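PDB 1IA6: cellulase CEL9M from Clostridium cellulolyticum, which probably hydrolyses internal beta-1,4-glucosidic linkages in cellulose and related beta-glucans, as a family 9 glycoside hydrolase that carries calcium and zinc. Local coordinates for residues V61-P66 with S202-T207; A151-S156 with Q195-G200; A206-D211 with C255-Y260; D212-A217 with V261-R266. One frame throughout, in Å; residues are numbered along the deposited sequence.

Interaction 1 (V61-P66 with S202-T207); sequences VKFGLP and SFYQAT
Tyr204 offers one face of its ring to Pro66 and also meets the phenyl group of Phe63. Pro66 CG sits above the centre of the tyrosine ring, 3.7 Å from the centroid and 10° off the normal, which makes this a CH-pi contact over the face. Phe63 approaches differently: the two aromatic planes are inclined at 56°, and Tyr204 CD2 hangs over the rim of one face of the phenyl ring, while Val61 CG1 covers the centre of the other. The nearest atoms of that pair are Phe63 CD2 and Tyr204 CE2, 3.6 Å apart. Farther out, the end of Phe63 meets the next ring obliquely, with CZ 3.6 Å from Phe203 CD2. Phe63 CG lies anti to its own carbonyl carbon (chi1 -73°), which directs the ring at both aromatic neighbours. At the other end Leu65 CD2 touches Ala206 CB at 3.9 Å. No hydrogen bond crosses between the segments; the tyrosine hydroxyl is instead hydrogen-bonded to Asp56. The result is an aromatic cluster of Phe63, Phe203 and Tyr204, set where strand 62-63 turns into helix 64-80 of this alpha-barrel catalytic module.

Interaction 2 (A151-S156 with Q195-G200); sequences ASDILS and QGVGNG
The N-terminal end of helix 152-169 is met by the extended loop that follows helix 174-193, and three hydrogen bonds join them. Two form a reciprocal pair between Ser152 and Gly196. The backbone N of Ser152 gives a 2.8 Å bond to Gly196 O, arriving nearly in line with the C=O (175°), and Gly196 N returns a 3.1 Å bond to Ser152 OG. With OG anti to the carbonyl carbon (chi1 -57°), the serine hydroxyl reaches the loop and is also hydrogen-bonded to Gly191 O. The third bond runs from Gly198 N to Asp153 OD1 at 2.9 Å, meeting the carboxylate on its syn side, 20° out of plane. Asp153 OD2 takes a 2.7 Å bond from a water that also donates weakly to Gly198 O, so OD1 directly and OD2 only through this weak link reach the same glycine. Fit is close here: Ala151 CB lies 3.7 Å from Gly198 CA, and Ile154 CD1 approaches the same CA from another direction. Val197 crosses the aspartate obliquely with its CB near OD2. Asp153, held by the loop, packs against the calcium ligand Asp212, consistent with a second-shell position in the calcium site.

Interaction 3 (A206-D211 with C255-Y260); sequences ATSFGD and CWDDMY. With CA (calcium ion), chain B; SO4 (sulfate ion), chain E.
The backbones come closest at Asp211 and Tyr260, CA to CA 4.9 Å, each passing from a loop into the first turn of a helix. Near the start of the loop, Asp257 uses both carboxylate oxygens on Thr207: OD1 accepts from Thr207 N at 2.8 Å, and OD2 from Thr207 OG1 at 2.7 Å. Both donors come from the syn side, 16° out of the carboxylate plane. Having CG anti to the backbone N (chi1 -173°) carries this group across to the threonine. Between the segments lies a calcium site, in which the ion is bound by O and OG of Ser208, by both oxygens of Asp211 and by the backbone O of Asp257; Asp212 and two waters complete the sphere. One of those waters donates to Asp257 OD1, placing that carboxylate in the second shell. Asp211 OD2, 2.5 Å from the calcium, also takes a 2.8 Å bond from Met259 N through its anti lone pair; with the two-oxygen grip on calcium, this holds the carboxylate's rotation. Asp211 CB makes a CH-pi contact over the centre of the Tyr260 ring, 3.3 Å from its centroid, and the carboxylate stacks at 19° to the ring plane.

Interaction 4 (D212-A217 with V261-R266); sequences DLAWAA and VPAALR. With CA (calcium ion), chain B.
Ala214 and Trp215 pack against Ala263 where helices 210-224 and 260-271 lie side by side in the alpha barrel of this family 9 module; the two segments run in the same general direction, and their axes come within 8.6 Å at an angle of 38°. The first residue, Asp212, turns away from the partner helix: its OD2 binds the calcium ion at 2.4 Å, and its OD1 accepts a hydrogen bond from a calcium-bound water. One carboxylate thus grips the ion both directly and through water, which ties the first turn of helix 210-224 to the metal. Two residues on, Ala214 places its CB 4.2 Å from Ala263 CB, a small-to-small contact. Trp215 follows and supplies the largest share of the first segment's contact. Ala263 CB rests beside its backbone N and CB, and the CA atoms of these two residues are 4.7 Å apart. With CG anti to the backbone N, chi1 165° sends the indole across the partner helix, its six-membered ring meeting Pro262 and the CG-CD part of Arg266. The arginine chain is bent at chi2 and chi3 as it passes the ring, and its guanidinium, perpendicular to the indole plane, hydrogen-bonds Thr222 and makes a cation-pi contact with Trp219. Trp215 CZ3 lies between the two neighbours, 3.7 Å from Pro262 CB and 3.8 Å from Arg266 CD.

In the fold
Interactions 1, 2 and 3 lie close together near the calcium site, with centres 10 to 12 Å apart, and interaction 4 lies about 10 Å from the centre of interaction 3. The chain contributes strand 62-63 and helix 64-80 first, then the start of helix 152-169, the long loop after helix 174-193, helix 210-224 and finally loop 255-259 with helix 260-271. Interaction 2 is nested within the loop closed by interaction 1, which shares Ala206 and Thr207 with interaction 3. Interactions 3 and 4 alternate along the sequence, both use helix 210-224, and both touch the calcium ion. Asp153 packs on Ala206, Leu65 and Asp212, so sequence-distant barrel helices and the connecting loop converge near one metal site.

Interaction 1 (V61-P66 with S202-T207)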
loop_
_atom_site.group_PDB
_atom_site.type_symbol
_atom_site.label_atom_id
_atom_site.label_comp_id
_atom_site.label_asym_id
_atom_site.label_seq_id
_atom_site.Cartn_x
_atom_site.Cartn_y
_atom_site.Cartn_z
ATOM N N VAL A 61 -2.444 -6.252 -13.888
ATOM C CA VAL A 61 -3.786 -6.444 -13.354
ATOM C C VAL A 61 -4.040 -5.459 -12.216
ATOM O O VAL A 61 -3.122 -5.101 -11.477
ATOM C CB VAL A 61 -3.957 -7.879 -12.814
ATOM C CG1 VAL A 61 -5.340 -8.051 -12.185
ATOM C CG2 VAL A 61 -3.755 -8.878 -13.944
ATOM N N LYS A 62 -5.285 -5.009 -12.088
ATOM C CA LYS A 62 -5.648 -4.106 -11.008
ATOM C C LYS A 62 -6.452 -4.944 -10.014
ATOM O O LYS A 62 -7.623 -5.241 -10.241
ATOM C CB LYS A 62 -6.463 -2.924 -11.555
ATOM C CG LYS A 62 -5.688 -2.158 -12.631
ATOM C CD LYS A 62 -6.354 -0.860 -13.078
ATOM C CE LYS A 62 -7.570 -1.109 -13.948
ATOM N NZ LYS A 62 -7.996 0.147 -14.633
ATOM N N PHE A 63 -5.782 -5.360 -8.940
ATOM C CA PHE A 63 -6.370 -6.183 -7.880
ATOM C C PHE A 63 -6.949 -5.289 -6.790
ATOM O O PHE A 63 -6.231 -4.503 -6.187
ATOM C CB PHE A 63 -5.301 -7.096 -7.266
ATOM C CG PHE A 63 -4.885 -8.244 -8.149
ATOM C CD1 PHE A 63 -5.740 -9.323 -8.358
ATOM C CD2 PHE A 63 -3.630 -8.258 -8.745
ATOM C CE1 PHE A 63 -5.348 -10.405 -9.148
ATOM C CE2 PHE A 63 -3.226 -9.336 -9.538
ATOM C CZ PHE A 63 -4.087 -10.410 -9.738
ATOM N N GLY A 64 -8.240 -5.445 -6.519
ATOM C CA GLY A 64 -8.911 -4.612 -5.533
ATOM C C GLY A 64 -8.400 -4.487 -4.106
ATOM O O GLY A 64 -8.383 -3.379 -3.559
ATOM N N LEU A 65 -7.987 -5.586 -3.483
ATOM C CA LEU A 65 -7.540 -5.487 -2.098
ATOM C C LEU A 65 -6.246 -4.696 -1.942
ATOM O O LEU A 65 -6.198 -3.735 -1.173
ATOM C CB LEU A 65 -7.416 -6.879 -1.461
ATOM C CG LEU A 65 -7.130 -6.900 0.049
ATOM C CD1 LEU A 65 -8.035 -5.912 0.785
ATOM C CD2 LEU A 65 -7.345 -8.315 0.581
ATOM N N PRO A 66 -5.177 -5.088 -2.653
ATOM C CA PRO A 66 -3.943 -4.310 -2.498
ATOM C C PRO A 66 -4.081 -2.886 -3.041
ATOM O O PRO A 66 -3.374 -1.982 -2.601
ATOM C CB PRO A 66 -2.898 -5.142 -3.251
ATOM C CG PRO A 66 -3.708 -5.926 -4.241
ATOM C CD PRO A 66 -4.942 -6.301 -3.456
ATOM N N SER A 202 -5.911 -16.660 -7.061
ATOM C CA SER A 202 -4.939 -17.310 -6.187
ATOM C C SER A 202 -3.805 -16.354 -5.829
ATOM O O SER A 202 -2.912 -16.693 -5.053
ATOM C CB SER A 202 -4.366 -18.557 -6.868
ATOM O OG SER A 202 -3.661 -18.211 -8.047
ATOM N N PHE A 203 -3.860 -15.151 -6.387
ATOM C CA PHE A 203 -2.824 -14.148 -6.169
ATOM C C PHE A 203 -2.985 -13.405 -4.856
ATOM O O PHE A 203 -2.008 -13.158 -4.148
ATOM C CB PHE A 203 -2.824 -13.171 -7.343
ATOM C CG PHE A 203 -2.648 -13.847 -8.669
ATOM C CD1 PHE A 203 -1.414 -14.374 -9.034
ATOM C CD2 PHE A 203 -3.728 -14.020 -9.524
ATOM C CE1 PHE A 203 -1.261 -15.070 -10.229
ATOM C CE2 PHE A 203 -3.584 -14.715 -10.721
ATOM C CZ PHE A 203 -2.347 -15.241 -11.073
ATOM N N TYR A 204 -4.219 -13.045 -4.535
ATOM C CA TYR A 204 -4.494 -12.346 -3.291
ATOM C C TYR A 204 -5.626 -13.034 -2.552
ATOM O O TYR A 204 -6.774 -12.598 -2.592
ATOM C CB TYR A 204 -4.830 -10.882 -3.576
ATOM C CG TYR A 204 -3.601 -10.072 -3.931
ATOM C CD1 TYR A 204 -2.741 -9.608 -2.936
ATOM C CD2 TYR A 204 -3.265 -9.822 -5.262
ATOM C CE1 TYR A 204 -1.573 -8.917 -3.254
ATOM C CE2 TYR A 204 -2.100 -9.131 -5.594
ATOM C CZ TYR A 204 -1.259 -8.683 -4.584
ATOM O OH TYR A 204 -0.106 -8.003 -4.898
ATOM N N GLN A 205 -5.286 -14.133 -1.888
ATOM C CA GLN A 205 -6.258 -14.904 -1.126
ATOM C C GLN A 205 -6.423 -14.301 0.265
ATOM O O GLN A 205 -5.549 -14.441 1.122
ATOM C CB GLN A 205 -5.797 -16.357 -1.033
ATOM C CG GLN A 205 -5.844 -17.076 -2.370
ATOM C CD GLN A 205 -5.230 -18.456 -2.315
ATOM O OE1 GLN A 205 -4.007 -18.609 -2.345
ATOM N NE2 GLN A 205 -6.076 -19.473 -2.224
ATOM N N ALA A 206 -7.552 -13.631 0.481
ATOM C CA ALA A 206 -7.829 -12.975 1.755
ATOM C C ALA A 206 -8.364 -13.940 2.803
ATOM O O ALA A 206 -8.985 -14.954 2.473
ATOM C CB ALA A 206 -8.813 -11.837 1.544
ATOM N N THR A 207 -8.140 -13.607 4.071
ATOM C CA THR A 207 -8.572 -14.464 5.166
ATOM C C THR A 207 -9.393 -13.765 6.244
ATOM O O THR A 207 -9.968 -14.428 7.106
ATOM C CB THR A 207 -7.360 -15.097 5.868
ATOM O OG1 THR A 207 -6.574 -14.066 6.482
ATOM C CG2 THR A 207 -6.496 -15.849 4.869
#

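Interaction 2 (A151-S156 with Q195-G200)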
loop_
_atom_site.group_PDB
_atom_site.type_symbol
_atom_site.label_atom_id
_atom_site.label_comp_id
_atom_site.label_asym_id
_atom_site.label_seq_id
_atom_site.Cartn_x
_atom_site.Cartn_y
_atom_site.Cartn_z
ATOM N N ALA A 151 -17.522 -8.550 -0.384
ATOM C CA ALA A 151 -16.124 -8.163 -0.550
ATOM C C ALA A 151 -15.868 -7.145 0.554
ATOM O O ALA A 151 -15.329 -6.068 0.314
ATOM C CB ALA A 151 -15.905 -7.533 -1.919
ATOM N N SER A 152 -16.266 -7.509 1.771
ATOM C CA SER A 152 -16.134 -6.636 2.933
ATOM C C SER A 152 -14.747 -6.058 3.173
ATOM O O SER A 152 -14.619 -4.896 3.566
ATOM C CB SER A 152 -16.592 -7.374 4.191
ATOM O OG SER A 152 -17.922 -7.836 4.043
ATOM N N ASP A 153 -13.710 -6.859 2.956
ATOM C CA ASP A 153 -12.356 -6.370 3.177
ATOM C C ASP A 153 -11.957 -5.342 2.120
ATOM O O ASP A 153 -11.421 -4.281 2.449
ATOM C CB ASP A 153 -11.357 -7.541 3.229
ATOM C CG ASP A 153 -11.447 -8.467 2.019
ATOM O OD1 ASP A 153 -12.478 -8.463 1.315
ATOM O OD2 ASP A 153 -10.481 -9.220 1.783
ATOM N N ILE A 154 -12.230 -5.649 0.858
ATOM C CA ILE A 154 -11.901 -4.744 -0.235
ATOM C C ILE A 154 -12.702 -3.448 -0.121
ATOM O O ILE A 154 -12.152 -2.353 -0.235
ATOM C CB ILE A 154 -12.182 -5.416 -1.597
ATOM C CG1 ILE A 154 -11.244 -6.615 -1.766
ATOM C CG2 ILE A 154 -11.998 -4.414 -2.742
ATOM C CD1 ILE A 154 -11.386 -7.338 -3.094
ATOM N N LEU A 155 -14.003 -3.580 0.122
ATOM C CA LEU A 155 -14.877 -2.423 0.251
ATOM C C LEU A 155 -14.448 -1.524 1.403
ATOM O O LEU A 155 -14.496 -0.299 1.288
ATOM C CB LEU A 155 -16.326 -2.882 0.461
ATOM C CG LEU A 155 -17.001 -3.502 -0.764
ATOM C CD1 LEU A 155 -18.331 -4.140 -0.372
ATOM C CD2 LEU A 155 -17.209 -2.424 -1.817
ATOM N N SER A 156 -14.017 -2.132 2.505
ATOM C CA SER A 156 -13.600 -1.373 3.674
ATOM C C SER A 156 -12.286 -0.637 3.464
ATOM O O SER A 156 -12.149 0.508 3.884
ATOM C CB SER A 156 -13.497 -2.286 4.900
ATOM O OG SER A 156 -14.780 -2.764 5.270
ATOM N N GLN A 195 -21.508 -9.711 4.648
ATOM C CA GLN A 195 -20.147 -9.974 5.097
ATOM C C GLN A 195 -19.426 -11.201 4.554
ATOM O O GLN A 195 -19.949 -12.315 4.574
ATOM C CB GLN A 195 -20.137 -9.989 6.628
ATOM C CG GLN A 195 -20.337 -8.601 7.227
ATOM C CD GLN A 195 -20.613 -8.615 8.715
ATOM O OE1 GLN A 195 -20.170 -9.509 9.435
ATOM N NE2 GLN A 195 -21.334 -7.603 9.189
ATOM N N GLY A 196 -18.201 -10.969 4.087
ATOM C CA GLY A 196 -17.370 -12.024 3.533
ATOM C C GLY A 196 -16.193 -11.388 2.809
ATOM O O GLY A 196 -16.263 -10.215 2.445
ATOM N N VAL A 197 -15.109 -12.130 2.597
ATOM C CA VAL A 197 -13.962 -11.554 1.897
ATOM C C VAL A 197 -14.179 -11.534 0.387
ATOM O O VAL A 197 -14.915 -12.361 -0.157
ATOM C CB VAL A 197 -12.651 -12.326 2.196
ATOM C CG1 VAL A 197 -12.326 -12.242 3.679
ATOM C CG2 VAL A 197 -12.781 -13.778 1.747
ATOM N N GLY A 198 -13.535 -10.580 -0.283
ATOM C CA GLY A 198 -13.655 -10.460 -1.725
ATOM C C GLY A 198 -12.778 -11.469 -2.445
ATOM O O GLY A 198 -12.039 -12.220 -1.808
ATOM N N ASN A 199 -12.855 -11.485 -3.772
ATOM C CA ASN A 199 -12.076 -12.419 -4.582
ATOM C C ASN A 199 -10.790 -11.792 -5.114
ATOM O O ASN A 199 -10.784 -10.644 -5.553
ATOM C CB ASN A 199 -12.912 -12.910 -5.769
ATOM C CG ASN A 199 -14.176 -13.639 -5.340
ATOM O OD1 ASN A 199 -14.113 -14.668 -4.670
ATOM N ND2 ASN A 199 -15.330 -13.102 -5.729
ATOM N N GLY A 200 -9.707 -12.560 -5.082
ATOM C CA GLY A 200 -8.432 -12.079 -5.585
ATOM C C GLY A 200 -7.706 -13.196 -6.311
ATOM O O GLY A 200 -6.479 -13.174 -6.451
HETATM O O HOH W 1 -10.424 -10.083 -0.810
#

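Interaction 3 (A206-D211 with C255-Y260)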
loop_
_atom_site.group_PDB
_atom_site.type_symbol
_atom_site.label_atom_id
_atom_site.label_comp_id
_atom_site.label_asym_id
_atom_site.label_seq_id
_atom_site.Cartn_x
_atom_site.Cartn_y
_atom_site.Cartn_z
ATOM N N ALA A 206 -7.552 -13.631 0.481
ATOM C CA ALA A 206 -7.829 -12.975 1.755
ATOM C C ALA A 206 -8.364 -13.940 2.803
ATOM O O ALA A 206 -8.985 -14.954 2.473
ATOM C CB ALA A 206 -8.813 -11.837 1.544
ATOM N N THR A 207 -8.140 -13.607 4.071
ATOM C CA THR A 207 -8.572 -14.464 5.166
ATOM C C THR A 207 -9.393 -13.765 6.244
ATOM O O THR A 207 -9.968 -14.428 7.106
ATOM C CB THR A 207 -7.360 -15.097 5.868
ATOM O OG1 THR A 207 -6.574 -14.066 6.482
ATOM C CG2 THR A 207 -6.496 -15.849 4.869
ATOM N N SER A 208 -9.459 -12.438 6.201
ATOM C CA SER A 208 -10.184 -11.709 7.238
ATOM C C SER A 208 -10.815 -10.417 6.749
ATOM O O SER A 208 -10.260 -9.745 5.886
ATOM C CB SER A 208 -9.218 -11.369 8.367
ATOM O OG SER A 208 -8.178 -10.542 7.863
ATOM N N PHE A 209 -11.966 -10.060 7.317
ATOM C CA PHE A 209 -12.622 -8.812 6.938
ATOM C C PHE A 209 -13.029 -7.977 8.155
ATOM O O PHE A 209 -13.274 -6.779 8.034
ATOM C CB PHE A 209 -13.833 -9.082 6.032
ATOM C CG PHE A 209 -14.939 -9.852 6.693
ATOM C CD1 PHE A 209 -15.819 -9.225 7.565
ATOM C CD2 PHE A 209 -15.097 -11.212 6.441
ATOM C CE1 PHE A 209 -16.843 -9.939 8.180
ATOM C CE2 PHE A 209 -16.118 -11.935 7.052
ATOM C CZ PHE A 209 -16.990 -11.297 7.922
ATOM N N GLY A 210 -13.083 -8.603 9.326
ATOM C CA GLY A 210 -13.453 -7.877 10.532
ATOM C C GLY A 210 -12.461 -6.767 10.834
ATOM O O GLY A 210 -12.823 -5.704 11.340
ATOM N N ASP A 211 -11.197 -7.020 10.521
ATOM C CA ASP A 211 -10.144 -6.038 10.735
ATOM C C ASP A 211 -10.376 -4.823 9.834
ATOM O O ASP A 211 -10.272 -3.677 10.272
ATOM C CB ASP A 211 -8.771 -6.670 10.447
ATOM C CG ASP A 211 -8.704 -7.355 9.084
ATOM O OD1 ASP A 211 -9.676 -8.037 8.695
ATOM O OD2 ASP A 211 -7.665 -7.230 8.404
ATOM N N CYS A 255 -0.508 -5.422 6.715
ATOM C CA CYS A 255 -0.331 -5.786 5.313
ATOM C C CYS A 255 -1.708 -5.854 4.662
ATOM O O CYS A 255 -2.727 -5.726 5.347
ATOM C CB CYS A 255 0.419 -7.118 5.172
ATOM S SG CYS A 255 -0.360 -8.552 5.928
ATOM N N TRP A 256 -1.744 -6.058 3.351
ATOM C CA TRP A 256 -3.015 -6.074 2.641
ATOM C C TRP A 256 -4.085 -7.006 3.203
ATOM O O TRP A 256 -5.273 -6.718 3.076
ATOM C CB TRP A 256 -2.803 -6.366 1.144
ATOM C CG TRP A 256 -2.120 -7.662 0.838
ATOM C CD1 TRP A 256 -0.782 -7.860 0.655
ATOM C CD2 TRP A 256 -2.739 -8.945 0.695
ATOM N NE1 TRP A 256 -0.529 -9.189 0.406
ATOM C CE2 TRP A 256 -1.713 -9.877 0.426
ATOM C CE3 TRP A 256 -4.064 -9.399 0.770
ATOM C CZ2 TRP A 256 -1.969 -11.242 0.233
ATOM C CZ3 TRP A 256 -4.319 -10.753 0.578
ATOM C CH2 TRP A 256 -3.274 -11.658 0.313
ATOM N N ASP A 257 -3.681 -8.105 3.837
ATOM C CA ASP A 257 -4.653 -9.058 4.376
ATOM C C ASP A 257 -4.930 -8.924 5.869
ATOM O O ASP A 257 -6.005 -9.294 6.336
ATOM C CB ASP A 257 -4.187 -10.494 4.090
ATOM C CG ASP A 257 -5.225 -11.538 4.474
ATOM O OD1 ASP A 257 -6.406 -11.363 4.114
ATOM O OD2 ASP A 257 -4.860 -12.543 5.124
ATOM N N ASP A 258 -3.968 -8.388 6.611
ATOM C CA ASP A 258 -4.108 -8.253 8.059
ATOM C C ASP A 258 -4.004 -6.809 8.541
ATOM O O ASP A 258 -2.921 -6.224 8.564
ATOM C CB ASP A 258 -3.046 -9.129 8.742
ATOM C CG ASP A 258 -3.085 -9.041 10.259
ATOM O OD1 ASP A 258 -4.078 -8.530 10.816
ATOM O OD2 ASP A 258 -2.113 -9.497 10.893
ATOM N N MET A 259 -5.142 -6.237 8.925
ATOM C CA MET A 259 -5.177 -4.863 9.408
ATOM C C MET A 259 -5.592 -4.786 10.873
ATOM O O MET A 259 -6.017 -3.735 11.346
ATOM C CB MET A 259 -6.138 -4.028 8.553
ATOM C CG MET A 259 -5.606 -3.709 7.163
ATOM S SD MET A 259 -4.139 -2.665 7.229
ATOM C CE MET A 259 -4.898 -1.055 7.484
ATOM N N TYR A 260 -5.457 -5.897 11.594
ATOM C CA TYR A 260 -5.825 -5.931 13.006
ATOM C C TYR A 260 -5.005 -5.004 13.893
ATOM O O TYR A 260 -5.545 -4.408 14.825
ATOM C CB TYR A 260 -5.746 -7.363 13.541
ATOM C CG TYR A 260 -6.944 -8.195 13.153
ATOM C CD1 TYR A 260 -8.184 -7.987 13.759
ATOM C CD2 TYR A 260 -6.858 -9.152 12.142
ATOM C CE1 TYR A 260 -9.310 -8.707 13.361
ATOM C CE2 TYR A 260 -7.979 -9.874 11.738
ATOM C CZ TYR A 260 -9.197 -9.646 12.351
ATOM O OH TYR A 260 -10.308 -10.346 11.946
HETATM CA CA CA B . -8.279 -8.407 6.322
HETATM S S SO4 E . 2.366 -11.196 -1.264
HETATM O O1 SO4 E . 2.657 -11.375 -2.703
HETATM O O2 SO4 E . 2.000 -9.790 -1.014
HETATM O O3 SO4 E . 3.566 -11.554 -0.479
HETATM O O4 SO4 E . 1.247 -12.086 -0.879
HETATM O O HOH W 2 -6.905 -6.707 5.259
HETATM O O HOH W 3 -8.186 -9.190 4.063
#

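Interaction 4 (D212-A217 with V261-R266)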
loop_
_atom_site.group_PDB
_atom_site.type_symbol
_atom_site.label_atom_id
_atom_site.label_comp_id
_atom_site.label_asym_id
_atom_site.label_seq_id
_atom_site.Cartn_x
_atom_site.Cartn_y
_atom_site.Cartn_z
ATOM N N ASP A 212 -10.704 -5.079 8.573
ATOM C CA ASP A 212 -10.942 -4.002 7.620
ATOM C C ASP A 212 -12.185 -3.181 7.967
ATOM O O ASP A 212 -12.165 -1.952 7.892
ATOM C CB ASP A 212 -11.044 -4.598 6.217
ATOM C CG ASP A 212 -9.804 -5.383 5.849
ATOM O OD1 ASP A 212 -8.785 -4.759 5.489
ATOM O OD2 ASP A 212 -9.836 -6.626 5.955
ATOM N N LEU A 213 -13.268 -3.853 8.347
ATOM C CA LEU A 213 -14.487 -3.141 8.716
ATOM C C LEU A 213 -14.233 -2.213 9.901
ATOM O O LEU A 213 -14.683 -1.067 9.911
ATOM C CB LEU A 213 -15.601 -4.126 9.080
ATOM C CG LEU A 213 -16.345 -4.789 7.919
ATOM C CD1 LEU A 213 -17.245 -5.889 8.458
ATOM C CD2 LEU A 213 -17.167 -3.747 7.169
ATOM N N ALA A 214 -13.514 -2.716 10.902
ATOM C CA ALA A 214 -13.206 -1.933 12.097
ATOM C C ALA A 214 -12.357 -0.728 11.715
ATOM O O ALA A 214 -12.611 0.391 12.152
ATOM C CB ALA A 214 -12.466 -2.796 13.108
ATOM N N TRP A 215 -11.340 -0.976 10.900
ATOM C CA TRP A 215 -10.439 0.066 10.418
ATOM C C TRP A 215 -11.211 1.161 9.671
ATOM O O TRP A 215 -11.053 2.348 9.962
ATOM C CB TRP A 215 -9.381 -0.600 9.522
ATOM C CG TRP A 215 -8.558 0.289 8.638
ATOM C CD1 TRP A 215 -8.638 0.381 7.273
ATOM C CD2 TRP A 215 -7.450 1.117 9.026
ATOM N NE1 TRP A 215 -7.646 1.201 6.791
ATOM C CE2 TRP A 215 -6.904 1.666 7.844
ATOM C CE3 TRP A 215 -6.865 1.443 10.257
ATOM C CZ2 TRP A 215 -5.798 2.525 7.856
ATOM C CZ3 TRP A 215 -5.764 2.298 10.268
ATOM C CH2 TRP A 215 -5.243 2.827 9.073
ATOM N N ALA A 216 -12.053 0.764 8.721
ATOM C CA ALA A 216 -12.839 1.727 7.954
ATOM C C ALA A 216 -13.776 2.510 8.869
ATOM O O ALA A 216 -13.984 3.708 8.681
ATOM C CB ALA A 216 -13.644 1.006 6.875
ATOM N N ALA A 217 -14.328 1.824 9.864
ATOM C CA ALA A 217 -15.243 2.445 10.812
ATOM C C ALA A 217 -14.561 3.529 11.646
ATOM O O ALA A 217 -15.157 4.573 11.908
ATOM C CB ALA A 217 -15.850 1.377 11.727
ATOM N N VAL A 261 -3.710 -4.870 13.616
ATOM C CA VAL A 261 -2.868 -3.999 14.433
ATOM C C VAL A 261 -3.228 -2.526 14.214
ATOM O O VAL A 261 -3.423 -1.779 15.173
ATOM C CB VAL A 261 -1.366 -4.240 14.146
ATOM C CG1 VAL A 261 -0.512 -3.315 15.004
ATOM C CG2 VAL A 261 -1.017 -5.691 14.442
ATOM N N PRO A 262 -3.316 -2.082 12.949
ATOM C CA PRO A 262 -3.672 -0.677 12.721
ATOM C C PRO A 262 -5.045 -0.352 13.323
ATOM O O PRO A 262 -5.242 0.714 13.911
ATOM C CB PRO A 262 -3.675 -0.567 11.199
ATOM C CG PRO A 262 -2.608 -1.525 10.799
ATOM C CD PRO A 262 -2.861 -2.718 11.699
ATOM N N ALA A 263 -5.990 -1.275 13.179
ATOM C CA ALA A 263 -7.332 -1.058 13.710
ATOM C C ALA A 263 -7.292 -0.949 15.230
ATOM O O ALA A 263 -7.964 -0.097 15.809
ATOM C CB ALA A 263 -8.268 -2.188 13.281
ATOM N N ALA A 264 -6.502 -1.803 15.874
ATOM C CA ALA A 264 -6.383 -1.770 17.328
ATOM C C ALA A 264 -5.718 -0.471 17.774
ATOM O O ALA A 264 -6.087 0.104 18.797
ATOM C CB ALA A 264 -5.577 -2.966 17.823
ATOM N N LEU A 265 -4.732 -0.009 17.013
ATOM C CA LEU A 265 -4.050 1.235 17.355
ATOM C C LEU A 265 -5.044 2.400 17.392
ATOM O O LEU A 265 -5.059 3.183 18.345
ATOM C CB LEU A 265 -2.941 1.538 16.342
ATOM C CG LEU A 265 -2.191 2.867 16.490
ATOM C CD1 LEU A 265 -1.447 2.908 17.815
ATOM C CD2 LEU A 265 -1.207 3.023 15.339
ATOM N N ARG A 266 -5.881 2.508 16.364
ATOM C CA ARG A 266 -6.855 3.593 16.309
ATOM C C ARG A 266 -7.933 3.467 17.384
ATOM O O ARG A 266 -8.382 4.475 17.938
ATOM C CB ARG A 266 -7.508 3.668 14.922
ATOM C CG ARG A 266 -6.519 3.921 13.791
ATOM C CD ARG A 266 -7.098 4.878 12.758
ATOM N NE ARG A 266 -7.100 6.256 13.245
ATOM C CZ ARG A 266 -8.150 7.072 13.193
ATOM N NH1 ARG A 266 -9.295 6.657 12.677
ATOM N NH2 ARG A 266 -8.050 8.310 13.657
HETATM CA CA CA B . -8.279 -8.407 6.322
HETATM O O HOH W 2 -6.905 -6.707 5.259
HETATM O O HOH W 3 -8.186 -9.190 4.063
#